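Tat-secreted protein Rv2525c (PDB 4PMQ) may act as a peptidoglycan hydrolase with glycosidase activity and, in vitro, cleaves p-nitrophenyl esters, preferring the short butyrate ester. Local coordinates at residues G13-A17 against S18-A22; K145-D148 against W149-D153. All coordinates share one frame; numbering follows the deposited sequence.

Interaction 1. Residues G13-A17 against S18-A22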
ATOM      1  N   GLY A  13      -1.514  -9.291  12.018  1.00 12.02           N
ATOM      2  CA  GLY A  13      -0.924 -10.621  12.042  1.00 11.95           C
ATOM      3  C   GLY A  13      -0.673 -11.178  10.661  1.00 13.26           C
ATOM      4  O   GLY A  13      -0.927 -10.514   9.650  1.00 11.78           O
ATOM      5  N   VAL A  14      -0.109 -12.380  10.625  1.00  9.92           N
ATOM      6  CA  VAL A  14       0.207 -13.067   9.376  1.00  9.76           C
ATOM      7  C   VAL A  14      -0.854 -14.128   9.170  1.00 13.22           C
ATOM      8  O   VAL A  14      -1.097 -14.919  10.072  1.00 15.71           O
ATOM      9  CB  VAL A  14       1.637 -13.674   9.403  1.00 13.42           C
ATOM     10  CG1 VAL A  14       1.917 -14.480   8.141  1.00 12.17           C
ATOM     11  CG2 VAL A  14       2.690 -12.576   9.590  1.00 13.44           C
ATOM     12  N   ILE A  15      -1.456 -14.174   7.987  1.00  8.63           N
ATOM     13  CA  ILE A  15      -2.499 -15.169   7.757  1.00  7.44           C
ATOM     14  C   ILE A  15      -2.002 -16.291   6.857  1.00 10.15           C
ATOM     15  O   ILE A  15      -1.462 -15.994   5.787  1.00  9.93           O
ATOM     16  CB  ILE A  15      -3.764 -14.506   7.150  1.00  9.11           C
ATOM     17  CG1 ILE A  15      -4.329 -13.404   8.063  1.00  9.35           C
ATOM     18  CG2 ILE A  15      -4.864 -15.555   6.780  1.00  9.87           C
ATOM     19  CD1 ILE A  15      -5.291 -12.455   7.308  1.00 10.43           C
ATOM     20  N   PRO A  16      -2.232 -17.584   7.215  1.00  9.64           N
ATOM     21  CA  PRO A  16      -1.865 -18.667   6.284  1.00  9.34           C
ATOM     22  C   PRO A  16      -2.510 -18.408   4.924  1.00 13.01           C
ATOM     23  O   PRO A  16      -3.685 -18.020   4.857  1.00 11.90           O
ATOM     24  CB  PRO A  16      -2.413 -19.930   6.972  1.00 11.24           C
ATOM     25  CG  PRO A  16      -2.456 -19.576   8.423  1.00 14.24           C
ATOM     26  CD  PRO A  16      -2.846 -18.120   8.444  1.00 10.31           C
ATOM     27  N   ALA A  17      -1.739 -18.544   3.836  1.00 10.97           N
ATOM     28  CA  ALA A  17      -2.240 -18.301   2.486  1.00 10.49           C
ATOM     29  C   ALA A  17      -3.495 -19.138   2.180  1.00 12.35           C
ATOM     30  O   ALA A  17      -4.410 -18.659   1.492  1.00 11.78           O
ATOM     31  CB  ALA A  17      -1.156 -18.622   1.474  1.00 11.79           C
ATOM     32  N   SER A  18      -3.561 -20.384   2.712  1.00  8.78           N
ATOM     33  CA  SER A  18      -4.742 -21.230   2.505  1.00  9.24           C
ATOM     34  C   SER A  18      -6.009 -20.559   3.050  1.00 10.44           C
ATOM     35  O   SER A  18      -7.088 -20.713   2.463  1.00 10.01           O
ATOM     36  CB  SER A  18      -4.559 -22.598   3.160  1.00 12.16           C
ATOM     37  OG  SER A  18      -4.313 -22.466   4.548  1.00 17.32           O
ATOM     38  N   GLN A  19      -5.869 -19.762   4.145  1.00  7.58           N
ATOM     39  CA  GLN A  19      -7.045 -19.064   4.679  1.00  7.83           C
ATOM     40  C   GLN A  19      -7.389 -17.821   3.838  1.00  9.94           C
ATOM     41  O   GLN A  19      -8.576 -17.519   3.688  1.00  9.20           O
ATOM     42  CB  GLN A  19      -6.885 -18.720   6.156  1.00  8.85           C
ATOM     43  CG  GLN A  19      -6.824 -20.016   6.986  1.00 11.80           C
ATOM     44  CD  GLN A  19      -6.740 -19.756   8.474  1.00 34.60           C
ATOM     45  OE1 GLN A  19      -5.836 -19.087   8.958  1.00 28.87           O
ATOM     46  NE2 GLN A  19      -7.651 -20.324   9.239  1.00 35.42           N
ATOM     47  N   ILE A  20      -6.381 -17.115   3.267  1.00  7.72           N
ATOM     48  CA  ILE A  20      -6.672 -15.978   2.381  1.00  7.48           C
ATOM     49  C   ILE A  20      -7.474 -16.517   1.192  1.00 10.30           C
ATOM     50  O   ILE A  20      -8.518 -15.976   0.848  1.00  9.95           O
ATOM     51  CB  ILE A  20      -5.376 -15.275   1.928  1.00  9.93           C
ATOM     52  CG1 ILE A  20      -4.725 -14.583   3.141  1.00 11.41           C
ATOM     53  CG2 ILE A  20      -5.632 -14.295   0.747  1.00  6.76           C
ATOM     54  CD1 ILE A  20      -3.289 -14.513   3.072  1.00 24.64           C
ATOM     55  N   ARG A  21      -6.978 -17.611   0.590  1.00  7.83           N
ATOM     56  CA  ARG A  21      -7.633 -18.227  -0.543  1.00  8.00           C
ATOM     57  C   ARG A  21      -9.052 -18.710  -0.155  1.00 10.43           C
ATOM     58  O   ARG A  21     -10.004 -18.387  -0.871  1.00 10.22           O
ATOM     59  CB  ARG A  21      -6.776 -19.361  -1.064  1.00  6.63           C
ATOM     60  CG  ARG A  21      -7.292 -20.003  -2.349  1.00 13.77           C
ATOM     61  CD  ARG A  21      -6.328 -21.069  -2.833  1.00 11.70           C
ATOM     62  NE  ARG A  21      -6.194 -22.163  -1.872  1.00 13.92           N
ATOM     63  CZ  ARG A  21      -5.294 -23.141  -1.961  1.00 32.06           C
ATOM     64  NH1 ARG A  21      -4.456 -23.194  -2.993  1.00 21.61           N
ATOM     65  NH2 ARG A  21      -5.236 -24.084  -1.027  1.00 19.56           N
ATOM     66  N   ALA A  22      -9.206 -19.343   1.031  1.00  8.04           N
ATOM     67  CA  ALA A  22     -10.519 -19.828   1.501  1.00  9.10           C
ATOM     68  C   ALA A  22     -11.535 -18.691   1.687  1.00 13.45           C
ATOM     69  O   ALA A  22     -12.752 -18.920   1.518  1.00 12.35           O
ATOM     70  CB  ALA A  22     -10.364 -20.607   2.809  1.00 10.52           C
TER
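Pro16 and Gln19 meet twice where the chain turns from a loop into a short helix, once through the backbone and once through their side chains. The backbone bonds centre on the carbonyl oxygen of Pro16, which accepts from two amides. Gln19 N lies 2.9 Å from Pro16 O but stands well above the carbonyl plane, with an N-H...O angle of only 134°. Ile20 N, 3.3 Å from Pro16 O, lies in that plane and completes the first i to i+4 step. One residue on, Arg21 N reaches Ala17 O at 2.9 Å along a nearly straight line (174°). Pro16 thus holds the N-cap position of helix 17-22, on the outside of a TIM-barrel-like, glycoside hydrolase-like domain. It offers no side-chain acceptor to the first turn; instead, the amide of Ala17 is bonded to Asp54 on the neighbouring helix 49-57.

The polar-apolar contact is made by the Gln19 side chain, which runs beside the proline ring, pointing the same way; with CG beside its own backbone N and the chain extended beyond it (chi2 -177°), OE1 comes to 3.2 Å from Pro16 CD. The apolar contacts come from Ile15. Its CG2 branch, anti to the backbone N, meets Ile20 CG1 at 3.8 Å and Gln19 CB at the same distance. Ile20 also turns its CD1 methyl back over the loop, 3.6 Å from Ile15 O. Beyond this pair, Ile15 packs on Val190 and Val192 of strand 190-197 and on Val187, whereas Ile20 faces Leu55 and Tyr10.

Interaction 2. Residues K145-D148 against W149-D153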
ATOM      1  N   LYS A 145      -9.156  12.456  -4.342  1.00  5.37           N
ATOM      2  CA  LYS A 145      -8.737  13.848  -4.545  0.50  5.66           C
ATOM      3  C   LYS A 145      -7.208  13.929  -4.675  1.00  8.70           C
ATOM      4  O   LYS A 145      -6.682  14.636  -5.553  1.00  8.92           O
ATOM      5  CB  LYS A 145      -9.218  14.720  -3.377  0.50  8.68           C
ATOM      6  CG  LYS A 145      -8.912  16.204  -3.580  0.50 23.65           C
ATOM      7  CD  LYS A 145      -9.608  17.081  -2.544  0.50 36.03           C
ATOM      8  CE  LYS A 145      -9.764  18.524  -2.982  0.50 46.10           C
ATOM      9  NZ  LYS A 145     -10.392  18.676  -4.328  0.50 49.05           N
ATOM     10  N   THR A 146      -6.510  13.227  -3.786  1.00  5.65           N
ATOM     11  CA  THR A 146      -5.044  13.213  -3.745  1.00  4.71           C
ATOM     12  C   THR A 146      -4.498  12.459  -4.971  1.00  7.45           C
ATOM     13  O   THR A 146      -3.494  12.880  -5.572  1.00  7.17           O
ATOM     14  CB  THR A 146      -4.565  12.631  -2.394  1.00  5.24           C
ATOM     15  OG1 THR A 146      -5.096  13.437  -1.328  1.00  6.36           O
ATOM     16  CG2 THR A 146      -3.021  12.646  -2.278  1.00  7.95           C
ATOM     17  N   ILE A 147      -5.165  11.355  -5.344  1.00  4.79           N
ATOM     18  CA  ILE A 147      -4.799  10.619  -6.547  1.00  4.37           C
ATOM     19  C   ILE A 147      -4.904  11.571  -7.740  1.00  8.78           C
ATOM     20  O   ILE A 147      -3.975  11.642  -8.548  1.00  6.99           O
ATOM     21  CB  ILE A 147      -5.673   9.358  -6.733  1.00  5.68           C
ATOM     22  CG1 ILE A 147      -5.247   8.261  -5.721  1.00  5.62           C
ATOM     23  CG2 ILE A 147      -5.578   8.830  -8.174  1.00  6.99           C
ATOM     24  CD1 ILE A 147      -6.286   7.132  -5.644  1.00  8.36           C
ATOM     25  N   ASP A 148      -5.997  12.366  -7.808  1.00  6.20           N
ATOM     26  CA  ASP A 148      -6.128  13.252  -8.970  1.00  6.28           C
ATOM     27  C   ASP A 148      -5.008  14.296  -9.017  1.00  8.89           C
ATOM     28  O   ASP A 148      -4.452  14.580 -10.090  1.00  8.20           O
ATOM     29  CB  ASP A 148      -7.491  13.948  -9.019  1.00  7.26           C
ATOM     30  CG  ASP A 148      -7.785  14.247 -10.467  1.00 11.44           C
ATOM     31  OD1 ASP A 148      -8.222  13.318 -11.181  1.00 12.17           O
ATOM     32  OD2 ASP A 148      -7.499  15.387 -10.915  1.00 11.95           O
ATOM     33  N   TRP A 149      -4.661  14.852  -7.853  1.00  6.61           N
ATOM     34  CA  TRP A 149      -3.581  15.843  -7.840  1.00  6.89           C
ATOM     35  C   TRP A 149      -2.275  15.225  -8.326  1.00  9.18           C
ATOM     36  O   TRP A 149      -1.571  15.839  -9.146  1.00  7.57           O
ATOM     37  CB  TRP A 149      -3.370  16.405  -6.436  1.00  5.85           C
ATOM     38  CG  TRP A 149      -4.460  17.279  -5.898  1.00  7.60           C
ATOM     39  CD1 TRP A 149      -5.172  18.223  -6.579  1.00 10.85           C
ATOM     40  CD2 TRP A 149      -4.797  17.452  -4.505  1.00  7.87           C
ATOM     41  NE1 TRP A 149      -5.989  18.922  -5.704  1.00 10.03           N
ATOM     42  CE2 TRP A 149      -5.763  18.476  -4.429  1.00 10.81           C
ATOM     43  CE3 TRP A 149      -4.363  16.841  -3.317  1.00  8.80           C
ATOM     44  CZ2 TRP A 149      -6.334  18.879  -3.211  1.00 10.15           C
ATOM     45  CZ3 TRP A 149      -4.925  17.247  -2.111  1.00  9.94           C
ATOM     46  CH2 TRP A 149      -5.950  18.202  -2.079  1.00 10.43           C
ATOM     47  N   ALA A 150      -1.972  13.991  -7.844  1.00  6.75           N
ATOM     48  CA  ALA A 150      -0.739  13.251  -8.205  1.00  6.72           C
ATOM     49  C   ALA A 150      -0.736  12.908  -9.712  1.00  8.66           C
ATOM     50  O   ALA A 150       0.269  13.128 -10.392  1.00 10.06           O
ATOM     51  CB  ALA A 150      -0.626  12.002  -7.365  1.00  7.69           C
ATOM     52  N   VAL A 151      -1.865  12.406 -10.229  1.00  5.61           N
ATOM     53  CA  VAL A 151      -1.972  12.090 -11.659  1.00  6.20           C
ATOM     54  C   VAL A 151      -1.723  13.357 -12.489  1.00  8.76           C
ATOM     55  O   VAL A 151      -0.948  13.335 -13.457  1.00  9.92           O
ATOM     56  CB  VAL A 151      -3.337  11.461 -12.011  1.00  9.86           C
ATOM     57  CG1 VAL A 151      -3.540  11.388 -13.531  1.00  9.91           C
ATOM     58  CG2 VAL A 151      -3.467  10.087 -11.381  1.00  9.11           C
ATOM     59  N   ASN A 152      -2.382  14.456 -12.103  1.00  7.38           N
ATOM     60  CA  ASN A 152      -2.268  15.734 -12.802  1.00  9.43           C
ATOM     61  C   ASN A 152      -0.804  16.264 -12.784  1.00 13.25           C
ATOM     62  O   ASN A 152      -0.386  16.963 -13.715  1.00 13.88           O
ATOM     63  CB  ASN A 152      -3.221  16.739 -12.168  1.00 12.69           C
ATOM     64  CG  ASN A 152      -3.419  17.972 -13.003  1.00 33.05           C
ATOM     65  OD1 ASN A 152      -3.601  17.896 -14.208  1.00 18.72           O
ATOM     66  ND2 ASN A 152      -3.370  19.136 -12.383  1.00 36.01           N
ATOM     67  N   ASP A 153      -0.038  15.949 -11.716  1.00  8.39           N
ATOM     68  CA  ASP A 153       1.377  16.341 -11.588  1.00  7.64           C
ATOM     69  C   ASP A 153       2.361  15.320 -12.170  1.00 10.79           C
ATOM     70  O   ASP A 153       3.575  15.557 -12.126  1.00 11.47           O
ATOM     71  CB  ASP A 153       1.741  16.593 -10.138  1.00  7.78           C
ATOM     72  CG  ASP A 153       1.153  17.898  -9.616  1.00 15.47           C
ATOM     73  OD1 ASP A 153       0.876  18.802 -10.449  1.00 18.84           O
ATOM     74  OD2 ASP A 153       1.056  18.051  -8.376  1.00 14.71           O
TER
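With its side chain trans to the main-chain nitrogen (chi1 -175°), Lys145 meets the indole of Trp149, which swings back beside its own N (chi1 -69°), and the lysine chain lies across the ring one helical turn on. CG of Lys145 sits over the face of the six-membered ring, 3.9 Å from its centroid and 19° off the normal, a CH-pi contact. The chain stays extended as far as CE, which comes to 3.5 Å from Trp149 CZ2 before bending at chi4. Lys145 has two conformers, however, and both approaches belong to the one described, so they are doubtful as fixed features. Over one face of the indole, offset toward its rim, lies Lys145 O, 3.5 Å from Trp149 CG. The same oxygen accepts Trp149 N at 3.1 Å, so the ring folds against the very peptide that holds its backbone. Thr146 adds OG1, 3.9 Å from Trp149 CZ3.

Farther round the helix, CG2 of Ile147 and CG2 of Val151 touch at 4.0 Å; both residues pack on Phe159 of strand 158-161. Ile147 O also takes Val151 N at 2.8 Å in a nearly straight bond, and Asp148 O takes Asn152 N. OD1 of Asp148 is hydrogen-bonded to NE2 of His172. Tyr115 meets the tryptophan edge-to-face, and Tyr118 brings a second ring to it. The aliphatic part of lysine against an indole four residues on, beside consecutive i to i+4 backbone bonds, is an intrahelical contact of helix 144-153, the crossover helix of the beta-alpha-beta unit between parallel strands 138-142 and 158-161.

From the N terminus, strand 6-9 leads through a loop into interaction 1, which forms the start of helix 17-22 before the chain enters strand 27-31. More than 120 residues later, after strand 138-142, interaction 2 lies along helix 144-153, which delivers the chain to strand 158-161. Each contact closes only a local turn, so the two follow in series and neither nest nor cross. Both belong to connections between neighbouring parallel strands of one curled sheet. They lie on opposite sides of the chain's centre, their own centres 34 Å apart and their nearest atoms about 22 Å apart, without touching.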